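Local coordinates for Cgl0159-like domain-containing protein (Corynebacterium glutamicum, PDB 3FOK) that is of unknown function but adopts a TIM-barrel fold, the architecture of many enzymes, and is found as an assembly of five copies, at residues Ser112-Gly117 and Ala145-Arg150; Phe123-Arg128 and Leu153-Thr158; Val149-Ser154 and Pro183-Trp188. One frame throughout, in Å; residues are numbered along the deposited sequence.

Contact 1. Residues Ser112-Gly117 and Ala145-Arg150; sequences SMNRGG and AKTLVR
Two neighbouring parallel strands of the TIM barrel meet here. Strand 108-112 ends at Ser112, which forms a parallel bridge with Lys146 of strand 144-151. The chain then leaves the sheet as a loop but keeps following the second strand as far as Arg150. One backbone bond links the two segments, from Met113 N to Lys146 O at 2.9 Å. On the face carrying Ser112 and Lys146, the two side chains lie together, with Ser112 OG 3.9 Å from Lys146 CE. Ser112 OG itself bonds to Asp50, and Lys146 NZ forms a salt bridge with Glu182.

The selenomethionine Met113 crosses Thr147 at a slant. Its SE sits 3.9 Å from Thr147 OG1 and 4.1 Å from Ala145 CB. Helix 158-174 covers this side through Ala168 and Thr165. Asn114 takes chi1 62°, which places CG between its own backbone N and carbonyl carbon. The side chain thus reaches across Thr147 at about a right angle, CG lying 3.8 Å from Thr147 CG2. Arg115 starts out away from the strand, but its bent chain brings NH1 back to 3.9 Å from Leu148 CD1. Its NE bonds to the backbone oxygen of Asp50.

At the far end, Arg150 NH2 donates to Gly117 O over 3.2 Å. The oxygen lies in the guanidinium plane, and the donor meets a lone pair in the carbonyl plane. A salt bridge to Asp127 holds the same NH2.

The contact is buried and rich in cationic groups. Arg115 NH1 and Lys146 NZ are 4.2 Å apart. Glu182, with a weaker, longer contribution from the carboxylate of Asp50, probably offsets part of the charge. Bonds to carboxylates and backbone oxygens would limit the movement of these buried basic side chains.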
ATOM      1  N   SER A 112     -21.232  12.713  -0.112  1.00 17.00           N
ATOM      2  CA  SER A 112     -20.860  11.586  -0.958  1.00 17.65           C
ATOM      3  C   SER A 112     -19.361  11.365  -0.781  1.00 17.12           C
ATOM      4  O   SER A 112     -18.573  12.291  -0.931  1.00 17.71           O
ATOM      5  CB  SER A 112     -21.187  11.914  -2.420  1.00 15.68           C
ATOM      6  OG  SER A 112     -20.768  10.880  -3.288  1.00 16.31           O
HETATM    7  N   MSE A 113     -18.967  10.136  -0.472  1.00 18.93           N
HETATM    8  CA  MSE A 113     -17.561   9.828  -0.235  1.00 20.78           C
HETATM    9  C   MSE A 113     -16.732   9.366  -1.433  1.00 21.41           C
HETATM   10  O   MSE A 113     -15.594   9.810  -1.601  1.00 21.53           O
HETATM   11  CB  MSE A 113     -17.448   8.783   0.875  1.00 22.77           C
HETATM   12  CG  MSE A 113     -18.108   9.189   2.180  1.00 27.75           C
HETATM   13 SE   MSE A 113     -17.914   7.850   3.568  1.00 36.42          SE
HETATM   14  CE  MSE A 113     -16.140   8.320   4.183  1.00 30.58           C
ATOM     15  N   ASN A 114     -17.285   8.476  -2.255  1.00 20.57           N
ATOM     16  CA  ASN A 114     -16.539   7.957  -3.397  1.00 19.35           C
ATOM     17  C   ASN A 114     -17.114   8.242  -4.782  1.00 18.03           C
ATOM     18  O   ASN A 114     -18.276   7.961  -5.062  1.00 18.60           O
ATOM     19  CB  ASN A 114     -16.311   6.447  -3.234  1.00 20.20           C
ATOM     20  CG  ASN A 114     -17.604   5.648  -3.192  1.00 20.60           C
ATOM     21  OD1 ASN A 114     -17.621   4.473  -3.558  1.00 21.70           O
ATOM     22  ND2 ASN A 114     -18.683   6.271  -2.736  1.00 18.69           N
ATOM     23  N   ARG A 115     -16.262   8.777  -5.649  1.00 17.06           N
ATOM     24  CA  ARG A 115     -16.628   9.131  -7.017  1.00 16.76           C
ATOM     25  C   ARG A 115     -15.594   8.634  -8.026  1.00 17.13           C
ATOM     26  O   ARG A 115     -15.665   8.959  -9.206  1.00 16.68           O
ATOM     27  CB  ARG A 115     -16.750  10.653  -7.142  1.00 16.92           C
ATOM     28  CG  ARG A 115     -18.140  11.247  -6.877  1.00 18.37           C
ATOM     29  CD  ARG A 115     -19.136  10.203  -6.425  1.00 16.88           C
ATOM     30  NE  ARG A 115     -20.469  10.452  -6.958  1.00 18.06           N
ATOM     31  CZ  ARG A 115     -21.400   9.514  -7.090  1.00 19.19           C
ATOM     32  NH1 ARG A 115     -21.142   8.266  -6.726  1.00 18.03           N
ATOM     33  NH2 ARG A 115     -22.587   9.823  -7.590  1.00 22.50           N
ATOM     34  N   GLY A 116     -14.640   7.840  -7.554  1.00 17.86           N
ATOM     35  CA  GLY A 116     -13.587   7.323  -8.410  1.00 16.71           C
ATOM     36  C   GLY A 116     -14.020   6.534  -9.632  1.00 16.13           C
ATOM     37  O   GLY A 116     -13.415   6.661 -10.700  1.00 16.61           O
ATOM     38  N   GLY A 117     -15.052   5.710  -9.480  1.00 14.21           N
ATOM     39  CA  GLY A 117     -15.541   4.915 -10.595  1.00 14.33           C
ATOM     40  C   GLY A 117     -16.296   5.764 -11.598  1.00 13.42           C
ATOM     41  O   GLY A 117     -17.518   5.685 -11.697  1.00 12.92           O
ATOM     42  N   ALA A 145     -23.324  10.402   5.865  1.00 16.39           N
ATOM     43  CA  ALA A 145     -22.309  10.008   4.895  1.00 16.27           C
ATOM     44  C   ALA A 145     -22.973   9.062   3.893  1.00 17.14           C
ATOM     45  O   ALA A 145     -23.900   8.332   4.252  1.00 16.08           O
ATOM     46  CB  ALA A 145     -21.153   9.305   5.594  1.00 15.13           C
ATOM     47  N   LYS A 146     -22.520   9.079   2.641  1.00 17.01           N
ATOM     48  CA  LYS A 146     -23.096   8.195   1.635  1.00 16.60           C
ATOM     49  C   LYS A 146     -22.019   7.596   0.739  1.00 18.51           C
ATOM     50  O   LYS A 146     -21.027   8.255   0.404  1.00 17.89           O
ATOM     51  CB  LYS A 146     -24.148   8.947   0.806  1.00 17.21           C
ATOM     52  CG  LYS A 146     -23.774   9.252  -0.636  1.00 19.87           C
ATOM     53  CD  LYS A 146     -24.150   8.134  -1.595  1.00 19.93           C
ATOM     54  CE  LYS A 146     -23.819   8.546  -3.026  1.00 21.16           C
ATOM     55  NZ  LYS A 146     -24.363   7.628  -4.055  1.00 20.98           N
ATOM     56  N   THR A 147     -22.233   6.342   0.351  1.00 20.08           N
ATOM     57  CA  THR A 147     -21.290   5.607  -0.483  1.00 21.14           C
ATOM     58  C   THR A 147     -21.996   4.851  -1.603  1.00 21.35           C
ATOM     59  O   THR A 147     -23.140   4.427  -1.450  1.00 21.77           O
ATOM     60  CB  THR A 147     -20.531   4.560   0.356  1.00 22.15           C
ATOM     61  OG1 THR A 147     -19.800   5.210   1.400  1.00 24.52           O
ATOM     62  CG2 THR A 147     -19.579   3.768  -0.518  1.00 24.97           C
ATOM     63  N   LEU A 148     -21.304   4.677  -2.725  1.00 20.62           N
ATOM     64  CA  LEU A 148     -21.847   3.922  -3.844  1.00 18.54           C
ATOM     65  C   LEU A 148     -21.078   2.600  -3.816  1.00 18.45           C
ATOM     66  O   LEU A 148     -19.855   2.588  -3.919  1.00 18.53           O
ATOM     67  CB  LEU A 148     -21.582   4.640  -5.169  1.00 17.65           C
ATOM     68  CG  LEU A 148     -22.522   4.368  -6.353  1.00 18.11           C
ATOM     69  CD1 LEU A 148     -21.727   4.483  -7.646  1.00 15.34           C
ATOM     70  CD2 LEU A 148     -23.153   2.991  -6.256  1.00 17.85           C
ATOM     71  N   VAL A 149     -21.789   1.490  -3.661  1.00 18.34           N
ATOM     72  CA  VAL A 149     -21.140   0.187  -3.614  1.00 17.65           C
ATOM     73  C   VAL A 149     -21.652  -0.738  -4.707  1.00 17.21           C
ATOM     74  O   VAL A 149     -22.535  -1.561  -4.473  1.00 16.73           O
ATOM     75  CB  VAL A 149     -21.366  -0.514  -2.255  1.00 18.09           C
ATOM     76  CG1 VAL A 149     -20.431  -1.710  -2.127  1.00 16.05           C
ATOM     77  CG2 VAL A 149     -21.138   0.466  -1.113  1.00 19.21           C
ATOM     78  N   ARG A 150     -21.100  -0.597  -5.904  1.00 17.37           N
ATOM     79  CA  ARG A 150     -21.495  -1.451  -7.011  1.00 16.37           C
ATOM     80  C   ARG A 150     -20.637  -2.701  -6.957  1.00 16.46           C
ATOM     81  O   ARG A 150     -19.412  -2.627  -6.885  1.00 17.30           O
ATOM     82  CB  ARG A 150     -21.323  -0.718  -8.341  1.00 16.54           C
ATOM     83  CG  ARG A 150     -22.424   0.297  -8.601  1.00 16.72           C
ATOM     84  CD  ARG A 150     -22.126   1.126  -9.825  1.00 15.63           C
ATOM     85  NE  ARG A 150     -20.937   1.940  -9.618  1.00 17.54           N
ATOM     86  CZ  ARG A 150     -20.364   2.682 -10.557  1.00 15.05           C
ATOM     87  NH1 ARG A 150     -20.875   2.713 -11.779  1.00 15.01           N
ATOM     88  NH2 ARG A 150     -19.280   3.386 -10.272  1.00 12.66           N
TER

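Contact 2. Residues Phe123-Arg128 and Leu153-Thr158; sequences FEMDDR and LSDAGT
Met125 has chi1 -73°, which sets CG against Asp155, and the bends at chi2 and chi3 turn CE toward Thr158. Asp155 has chi1 -165°, which carries its carboxylate toward Met125 CB and CG. Two loops that follow neighbouring strands of the TIM barrel meet in this way, each through a type I turn. Met125 is a selenomethionine, and its CG lies 3.4 Å from Asp155 OD2.

The carboxylate has several partners. OD1 uses its anti lone pair to accept from Gly157 N at 2.8 Å, a capping bond ahead of helix 158-174. OD2 accepts from Trp188 NE1 and also from a water, 2.9 Å away. That water in turn accepts from Met125 N at 2.8 Å and so bridges the two loops.

The nearest CA atoms are those of Asp126 and Gly157, 4.2 Å apart. Met125 O and Gly157 O, both acceptors, approach to 3.3 Å without bonding. The hydroxyl of Thr161 lies in bonding range of both, and its single proton would have to be shared between them. Beside them, Met125 CE rests 3.8 Å from Thr158 OG1, the hydroxyl that bonds to Asn152 O.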
ATOM      1  N   PHE A 123     -12.164   1.490 -15.643  1.00 15.97           N
ATOM      2  CA  PHE A 123     -11.955   1.242 -14.228  1.00 15.91           C
ATOM      3  C   PHE A 123     -13.101   1.707 -13.338  1.00 18.88           C
ATOM      4  O   PHE A 123     -12.885   1.931 -12.146  1.00 20.80           O
ATOM      5  CB  PHE A 123     -10.667   1.949 -13.784  1.00 14.64           C
ATOM      6  CG  PHE A 123     -10.674   3.443 -14.031  1.00 12.62           C
ATOM      7  CD1 PHE A 123     -11.325   4.310 -13.154  1.00 12.20           C
ATOM      8  CD2 PHE A 123     -10.048   3.978 -15.154  1.00 11.78           C
ATOM      9  CE1 PHE A 123     -11.355   5.690 -13.395  1.00 10.61           C
ATOM     10  CE2 PHE A 123     -10.071   5.350 -15.404  1.00 10.10           C
ATOM     11  CZ  PHE A 123     -10.726   6.206 -14.525  1.00 11.58           C
ATOM     12  N   GLU A 124     -14.319   1.846 -13.865  1.00 20.05           N
ATOM     13  CA  GLU A 124     -15.370   2.348 -12.984  1.00 22.30           C
ATOM     14  C   GLU A 124     -15.875   1.409 -11.895  1.00 23.01           C
ATOM     15  O   GLU A 124     -16.676   1.818 -11.058  1.00 23.76           O
ATOM     16  CB  GLU A 124     -16.543   2.963 -13.779  1.00 23.65           C
ATOM     17  CG  GLU A 124     -17.576   2.050 -14.404  1.00 24.56           C
ATOM     18  CD  GLU A 124     -18.715   2.862 -15.025  1.00 26.30           C
ATOM     19  OE1 GLU A 124     -19.493   3.486 -14.268  1.00 25.21           O
ATOM     20  OE2 GLU A 124     -18.820   2.895 -16.270  1.00 26.32           O
HETATM   21  N   MSE A 125     -15.412   0.163 -11.882  1.00 22.64           N
HETATM   22  CA  MSE A 125     -15.821  -0.743 -10.816  1.00 23.21           C
HETATM   23  C   MSE A 125     -14.879  -0.506  -9.634  1.00 22.63           C
HETATM   24  O   MSE A 125     -15.167  -0.895  -8.502  1.00 21.84           O
HETATM   25  CB  MSE A 125     -15.755  -2.206 -11.264  1.00 25.95           C
HETATM   26  CG  MSE A 125     -16.856  -2.610 -12.234  1.00 29.78           C
HETATM   27 SE   MSE A 125     -18.605  -1.918 -11.756  1.00 37.16          SE
HETATM   28  CE  MSE A 125     -18.809  -2.741 -10.007  1.00 33.33           C
ATOM     29  N   ASP A 126     -13.751   0.142  -9.918  1.00 22.14           N
ATOM     30  CA  ASP A 126     -12.746   0.477  -8.911  1.00 21.59           C
ATOM     31  C   ASP A 126     -13.086   1.886  -8.420  1.00 20.50           C
ATOM     32  O   ASP A 126     -12.334   2.836  -8.621  1.00 21.15           O
ATOM     33  CB  ASP A 126     -11.352   0.422  -9.553  1.00 22.48           C
ATOM     34  CG  ASP A 126     -10.245   0.839  -8.608  1.00 24.19           C
ATOM     35  OD1 ASP A 126     -10.378   0.638  -7.383  1.00 26.57           O
ATOM     36  OD2 ASP A 126      -9.225   1.355  -9.102  1.00 24.30           O
ATOM     37  N   ASP A 127     -14.243   1.988  -7.772  1.00 19.91           N
ATOM     38  CA  ASP A 127     -14.799   3.237  -7.250  1.00 18.11           C
ATOM     39  C   ASP A 127     -14.077   3.775  -6.016  1.00 18.51           C
ATOM     40  O   ASP A 127     -14.590   3.678  -4.898  1.00 17.54           O
ATOM     41  CB  ASP A 127     -16.272   3.019  -6.902  1.00 18.84           C
ATOM     42  CG  ASP A 127     -17.143   4.192  -7.288  1.00 21.03           C
ATOM     43  OD1 ASP A 127     -16.672   5.346  -7.199  1.00 20.19           O
ATOM     44  OD2 ASP A 127     -18.309   3.956  -7.671  1.00 24.56           O
ATOM     45  N   ARG A 128     -12.911   4.377  -6.222  1.00 18.01           N
ATOM     46  CA  ARG A 128     -12.109   4.908  -5.125  1.00 16.26           C
ATOM     47  C   ARG A 128     -12.723   6.089  -4.362  1.00 16.10           C
ATOM     48  O   ARG A 128     -13.555   6.830  -4.888  1.00 15.72           O
ATOM     49  CB  ARG A 128     -10.722   5.262  -5.663  1.00 15.68           C
ATOM     50  CG  ARG A 128      -9.959   4.025  -6.128  1.00 17.63           C
ATOM     51  CD  ARG A 128      -8.947   4.333  -7.222  1.00 17.71           C
ATOM     52  NE  ARG A 128      -7.571   4.130  -6.785  1.00 20.26           N
ATOM     53  CZ  ARG A 128      -6.799   3.118  -7.164  1.00 20.11           C
ATOM     54  NH1 ARG A 128      -7.258   2.202  -7.996  1.00 19.46           N
ATOM     55  NH2 ARG A 128      -5.557   3.029  -6.713  1.00 22.68           N
ATOM     56  N   LEU A 153     -19.198  -9.014  -9.912  1.00 14.22           N
ATOM     57  CA  LEU A 153     -18.529 -10.292  -9.698  1.00 14.09           C
ATOM     58  C   LEU A 153     -17.416 -10.671 -10.670  1.00 14.99           C
ATOM     59  O   LEU A 153     -16.536 -11.450 -10.323  1.00 16.24           O
ATOM     60  CB  LEU A 153     -19.565 -11.411  -9.661  1.00 11.93           C
ATOM     61  CG  LEU A 153     -20.575 -11.329  -8.515  1.00 12.30           C
ATOM     62  CD1 LEU A 153     -21.523 -12.515  -8.579  1.00  9.52           C
ATOM     63  CD2 LEU A 153     -19.836 -11.311  -7.183  1.00 12.31           C
ATOM     64  N   SER A 154     -17.434 -10.127 -11.879  1.00 15.65           N
ATOM     65  CA  SER A 154     -16.397 -10.472 -12.844  1.00 17.97           C
ATOM     66  C   SER A 154     -15.315  -9.408 -12.970  1.00 18.70           C
ATOM     67  O   SER A 154     -14.422  -9.528 -13.804  1.00 19.75           O
ATOM     68  CB  SER A 154     -17.014 -10.718 -14.220  1.00 18.09           C
ATOM     69  OG  SER A 154     -17.415  -9.498 -14.812  1.00 22.55           O
ATOM     70  N   ASP A 155     -15.385  -8.376 -12.136  1.00 19.39           N
ATOM     71  CA  ASP A 155     -14.406  -7.292 -12.194  1.00 19.08           C
ATOM     72  C   ASP A 155     -13.615  -7.148 -10.891  1.00 18.34           C
ATOM     73  O   ASP A 155     -14.164  -6.781  -9.857  1.00 19.11           O
ATOM     74  CB  ASP A 155     -15.121  -5.980 -12.516  1.00 19.34           C
ATOM     75  CG  ASP A 155     -14.173  -4.890 -12.948  1.00 18.87           C
ATOM     76  OD1 ASP A 155     -13.161  -4.676 -12.252  1.00 19.36           O
ATOM     77  OD2 ASP A 155     -14.446  -4.239 -13.979  1.00 17.92           O
ATOM     78  N   ALA A 156     -12.316  -7.424 -10.959  1.00 17.92           N
ATOM     79  CA  ALA A 156     -11.434  -7.348  -9.791  1.00 17.43           C
ATOM     80  C   ALA A 156     -11.486  -6.009  -9.063  1.00 16.76           C
ATOM     81  O   ALA A 156     -11.149  -5.927  -7.881  1.00 17.11           O
ATOM     82  CB  ALA A 156      -9.995  -7.653 -10.205  1.00 17.35           C
ATOM     83  N   GLY A 157     -11.904  -4.962  -9.767  1.00 16.14           N
ATOM     84  CA  GLY A 157     -11.989  -3.648  -9.157  1.00 15.65           C
ATOM     85  C   GLY A 157     -12.968  -3.603  -7.998  1.00 15.85           C
ATOM     86  O   GLY A 157     -12.870  -2.740  -7.127  1.00 17.10           O
ATOM     87  N   THR A 158     -13.912  -4.539  -7.980  1.00 15.05           N
ATOM     88  CA  THR A 158     -14.903  -4.596  -6.912  1.00 15.10           C
ATOM     89  C   THR A 158     -14.229  -4.883  -5.575  1.00 14.71           C
ATOM     90  O   THR A 158     -14.623  -4.344  -4.542  1.00 13.69           O
ATOM     91  CB  THR A 158     -15.950  -5.700  -7.172  1.00 14.46           C
ATOM     92  OG1 THR A 158     -16.670  -5.407  -8.376  1.00 15.43           O
ATOM     93  CG2 THR A 158     -16.933  -5.789  -6.005  1.00 13.37           C
TER
HETATM   94  O   HOH W   1     -13.998  -1.420 -13.750  1.00 24.16           O

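Contact 3. Residues Val149-Ser154 and Pro183-Trp188; sequences VRINLS and PFMSNW
Ile151 N donates to Phe184 O over 2.7 Å, the shortest of the backbone bonds between 149-154 and 183-188. The donor is tilted 26° from the carbonyl plane. The two segments belong to adjacent parallel strands of the TIM barrel, 144-151 and 179-189, joined by helix 158-174 in a beta-alpha-beta unit. The register pairs Val149 with Pro183, Arg150 with Phe184 and Ile151 with Met185.

Ile151 O then accepts from Ser186 N at 2.9 Å, with the donor well above the carbonyl plane. Met185 CA adds a CA-H...O contact to the same oxygen. Nearer the start, the bond from Phe184 N to Val149 O is weak. Pro183 CA makes a CA-H...O contact with that oxygen.

Ile151 and the selenomethionine Met185 share the face of Val149 and Pro183, though the modelled position of Met185 CE is doubtful. Helix 199-210 packs over this face through Ser205, Ile208 and Ala209. On the other face, Arg150 CG lies 4.0 Å from Phe184 CB, and Arg150 CB is 3.7 Å from Ser186 OG. That hydroxyl is bonded to Asn195 of strand 192-195.

Beyond Ile151 the direct backbone pairing gives way to water. One water accepts from Leu153 N and donates to Ser186 O, both at 2.9 Å. Asn152 CA also makes a CA-H...O contact with Ser186 O. The side chain of Asn152 crosses Trp188 at about a right angle. Ser154 OG lies at the edge of the Trp188 indole, whose N-H is held by Asp155, and is 4.2 Å from Trp188 CD1.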
ATOM      1  N   VAL A 149     -21.789   1.490  -3.661  1.00 18.34           N
ATOM      2  CA  VAL A 149     -21.140   0.187  -3.614  1.00 17.65           C
ATOM      3  C   VAL A 149     -21.652  -0.738  -4.707  1.00 17.21           C
ATOM      4  O   VAL A 149     -22.535  -1.561  -4.473  1.00 16.73           O
ATOM      5  CB  VAL A 149     -21.366  -0.514  -2.255  1.00 18.09           C
ATOM      6  CG1 VAL A 149     -20.431  -1.710  -2.127  1.00 16.05           C
ATOM      7  CG2 VAL A 149     -21.138   0.466  -1.113  1.00 19.21           C
ATOM      8  N   ARG A 150     -21.100  -0.597  -5.904  1.00 17.37           N
ATOM      9  CA  ARG A 150     -21.495  -1.451  -7.011  1.00 16.37           C
ATOM     10  C   ARG A 150     -20.637  -2.701  -6.957  1.00 16.46           C
ATOM     11  O   ARG A 150     -19.412  -2.627  -6.885  1.00 17.30           O
ATOM     12  CB  ARG A 150     -21.323  -0.718  -8.341  1.00 16.54           C
ATOM     13  CG  ARG A 150     -22.424   0.297  -8.601  1.00 16.72           C
ATOM     14  CD  ARG A 150     -22.126   1.126  -9.825  1.00 15.63           C
ATOM     15  NE  ARG A 150     -20.937   1.940  -9.618  1.00 17.54           N
ATOM     16  CZ  ARG A 150     -20.364   2.682 -10.557  1.00 15.05           C
ATOM     17  NH1 ARG A 150     -20.875   2.713 -11.779  1.00 15.01           N
ATOM     18  NH2 ARG A 150     -19.280   3.386 -10.272  1.00 12.66           N
ATOM     19  N   ILE A 151     -21.298  -3.850  -6.979  1.00 15.96           N
ATOM     20  CA  ILE A 151     -20.624  -5.132  -6.888  1.00 15.89           C
ATOM     21  C   ILE A 151     -20.649  -5.899  -8.205  1.00 16.50           C
ATOM     22  O   ILE A 151     -21.676  -6.465  -8.591  1.00 15.43           O
ATOM     23  CB  ILE A 151     -21.279  -5.982  -5.778  1.00 15.42           C
ATOM     24  CG1 ILE A 151     -21.251  -5.197  -4.462  1.00 14.88           C
ATOM     25  CG2 ILE A 151     -20.578  -7.319  -5.650  1.00 12.57           C
ATOM     26  CD1 ILE A 151     -22.043  -5.820  -3.336  1.00 17.02           C
ATOM     27  N   ASN A 152     -19.510  -5.918  -8.891  1.00 15.89           N
ATOM     28  CA  ASN A 152     -19.394  -6.618 -10.164  1.00 16.32           C
ATOM     29  C   ASN A 152     -18.537  -7.864  -9.969  1.00 15.38           C
ATOM     30  O   ASN A 152     -17.312  -7.783  -9.881  1.00 14.73           O
ATOM     31  CB  ASN A 152     -18.772  -5.691 -11.210  1.00 15.80           C
ATOM     32  CG  ASN A 152     -18.847  -6.252 -12.613  1.00 17.82           C
ATOM     33  OD1 ASN A 152     -19.006  -5.500 -13.580  1.00 19.01           O
ATOM     34  ND2 ASN A 152     -18.718  -7.569 -12.737  1.00 14.43           N
ATOM     35  N   LEU A 153     -19.198  -9.014  -9.912  1.00 14.22           N
ATOM     36  CA  LEU A 153     -18.529 -10.292  -9.698  1.00 14.09           C
ATOM     37  C   LEU A 153     -17.416 -10.671 -10.670  1.00 14.99           C
ATOM     38  O   LEU A 153     -16.536 -11.450 -10.323  1.00 16.24           O
ATOM     39  CB  LEU A 153     -19.565 -11.411  -9.661  1.00 11.93           C
ATOM     40  CG  LEU A 153     -20.575 -11.329  -8.515  1.00 12.30           C
ATOM     41  CD1 LEU A 153     -21.523 -12.515  -8.579  1.00  9.52           C
ATOM     42  CD2 LEU A 153     -19.836 -11.311  -7.183  1.00 12.31           C
ATOM     43  N   SER A 154     -17.434 -10.127 -11.879  1.00 15.65           N
ATOM     44  CA  SER A 154     -16.397 -10.472 -12.844  1.00 17.97           C
ATOM     45  C   SER A 154     -15.315  -9.408 -12.970  1.00 18.70           C
ATOM     46  O   SER A 154     -14.422  -9.528 -13.804  1.00 19.75           O
ATOM     47  CB  SER A 154     -17.014 -10.718 -14.220  1.00 18.09           C
ATOM     48  OG  SER A 154     -17.415  -9.498 -14.812  1.00 22.55           O
ATOM     49  N   PRO A 183     -26.082   0.034  -2.616  1.00 18.49           N
ATOM     50  CA  PRO A 183     -25.594  -1.196  -3.238  1.00 18.07           C
ATOM     51  C   PRO A 183     -26.256  -1.529  -4.568  1.00 19.20           C
ATOM     52  O   PRO A 183     -27.363  -1.077  -4.863  1.00 20.03           O
ATOM     53  CB  PRO A 183     -25.897  -2.238  -2.182  1.00 17.13           C
ATOM     54  CG  PRO A 183     -27.245  -1.786  -1.712  1.00 17.93           C
ATOM     55  CD  PRO A 183     -27.094  -0.276  -1.589  1.00 18.02           C
ATOM     56  N   PHE A 184     -25.558  -2.341  -5.353  1.00 19.48           N
ATOM     57  CA  PHE A 184     -26.019  -2.782  -6.662  1.00 18.91           C
ATOM     58  C   PHE A 184     -25.173  -3.965  -7.092  1.00 20.64           C
ATOM     59  O   PHE A 184     -24.011  -4.082  -6.705  1.00 20.18           O
ATOM     60  CB  PHE A 184     -25.796  -1.700  -7.723  1.00 17.99           C
ATOM     61  CG  PHE A 184     -26.870  -0.665  -7.802  1.00 17.57           C
ATOM     62  CD1 PHE A 184     -28.156  -1.004  -8.205  1.00 18.14           C
ATOM     63  CD2 PHE A 184     -26.575   0.668  -7.539  1.00 15.86           C
ATOM     64  CE1 PHE A 184     -29.137  -0.024  -8.350  1.00 18.32           C
ATOM     65  CE2 PHE A 184     -27.544   1.653  -7.679  1.00 16.85           C
ATOM     66  CZ  PHE A 184     -28.831   1.307  -8.088  1.00 16.51           C
HETATM   67  N   MSE A 185     -25.767  -4.845  -7.886  1.00 21.60           N
HETATM   68  CA  MSE A 185     -25.027  -5.953  -8.457  1.00 23.13           C
HETATM   69  C   MSE A 185     -24.866  -5.362  -9.849  1.00 21.69           C
HETATM   70  O   MSE A 185     -25.835  -4.845 -10.406  1.00 21.72           O
HETATM   71  CB  MSE A 185     -25.871  -7.229  -8.514  1.00 26.24           C
HETATM   72  CG  MSE A 185     -26.206  -7.837  -7.153  1.00 33.43           C
HETATM   73 SE   MSE A 185     -24.682  -8.466  -6.134  1.00 40.97          SE
HETATM   74  CE  MSE A 185     -24.235  -6.822  -5.283  1.00 41.25           C
ATOM     75  N   SER A 186     -23.659  -5.391 -10.400  1.00 21.36           N
ATOM     76  CA  SER A 186     -23.444  -4.820 -11.724  1.00 21.66           C
ATOM     77  C   SER A 186     -22.710  -5.778 -12.646  1.00 21.85           C
ATOM     78  O   SER A 186     -21.940  -6.620 -12.192  1.00 24.20           O
ATOM     79  CB  SER A 186     -22.658  -3.512 -11.612  1.00 20.48           C
ATOM     80  OG  SER A 186     -23.359  -2.556 -10.838  1.00 21.30           O
ATOM     81  N   ASN A 187     -22.951  -5.645 -13.945  1.00 21.51           N
ATOM     82  CA  ASN A 187     -22.297  -6.499 -14.925  1.00 21.53           C
ATOM     83  C   ASN A 187     -21.822  -5.688 -16.112  1.00 21.63           C
ATOM     84  O   ASN A 187     -22.341  -4.605 -16.390  1.00 22.68           O
ATOM     85  CB  ASN A 187     -23.251  -7.580 -15.445  1.00 21.98           C
ATOM     86  CG  ASN A 187     -23.861  -8.410 -14.338  1.00 23.03           C
ATOM     87  OD1 ASN A 187     -24.909  -8.065 -13.792  1.00 23.34           O
ATOM     88  ND2 ASN A 187     -23.204  -9.509 -13.997  1.00 22.50           N
ATOM     89  N   TRP A 188     -20.823  -6.214 -16.806  1.00 21.51           N
ATOM     90  CA  TRP A 188     -20.319  -5.562 -17.998  1.00 22.56           C
ATOM     91  C   TRP A 188     -21.150  -6.131 -19.137  1.00 24.51           C
ATOM     92  O   TRP A 188     -21.189  -7.351 -19.332  1.00 23.59           O
ATOM     93  CB  TRP A 188     -18.842  -5.889 -18.229  1.00 22.36           C
ATOM     94  CG  TRP A 188     -17.899  -5.093 -17.386  1.00 23.25           C
ATOM     95  CD1 TRP A 188     -17.206  -5.529 -16.298  1.00 23.38           C
ATOM     96  CD2 TRP A 188     -17.547  -3.718 -17.565  1.00 21.59           C
ATOM     97  NE1 TRP A 188     -16.438  -4.510 -15.787  1.00 24.33           N
ATOM     98  CE2 TRP A 188     -16.628  -3.386 -16.547  1.00 22.12           C
ATOM     99  CE3 TRP A 188     -17.915  -2.733 -18.491  1.00 23.85           C
ATOM    100  CZ2 TRP A 188     -16.073  -2.109 -16.422  1.00 23.31           C
ATOM    101  CZ3 TRP A 188     -17.362  -1.458 -18.369  1.00 24.00           C
ATOM    102  CH2 TRP A 188     -16.447  -1.161 -17.341  1.00 23.96           C
TER
HETATM  103  O   HOH W   2     -22.028  -9.023 -10.498  1.00 17.30           O

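In the fold
Contacts 1 and 3 share strand 144-151, and contact 2 joins the loops that follow strands 108-112 and 144-151. Contact 1 pairs the shared strand with the chain leaving strand 108-112, and contact 3 pairs it with strand 179-189. The centres of contacts 1 and 3 are about 13 Å apart, those of contacts 1 and 2 about 12 Å, and those of contacts 2 and 3 about 8 Å. Arg150 belongs to contacts 1 and 3, and its NH2 is 2.8 Å from Asp127 OD2 of contact 2. Gly117 N meets the other oxygen, Asp127 OD1, also at 2.8 Å. Trp188 NE1 reaches Asp155 OD2 at 2.7 Å. Contacts 2 and 3 both touch a second subunit, where Leu153 packs on Ala121 of that chain.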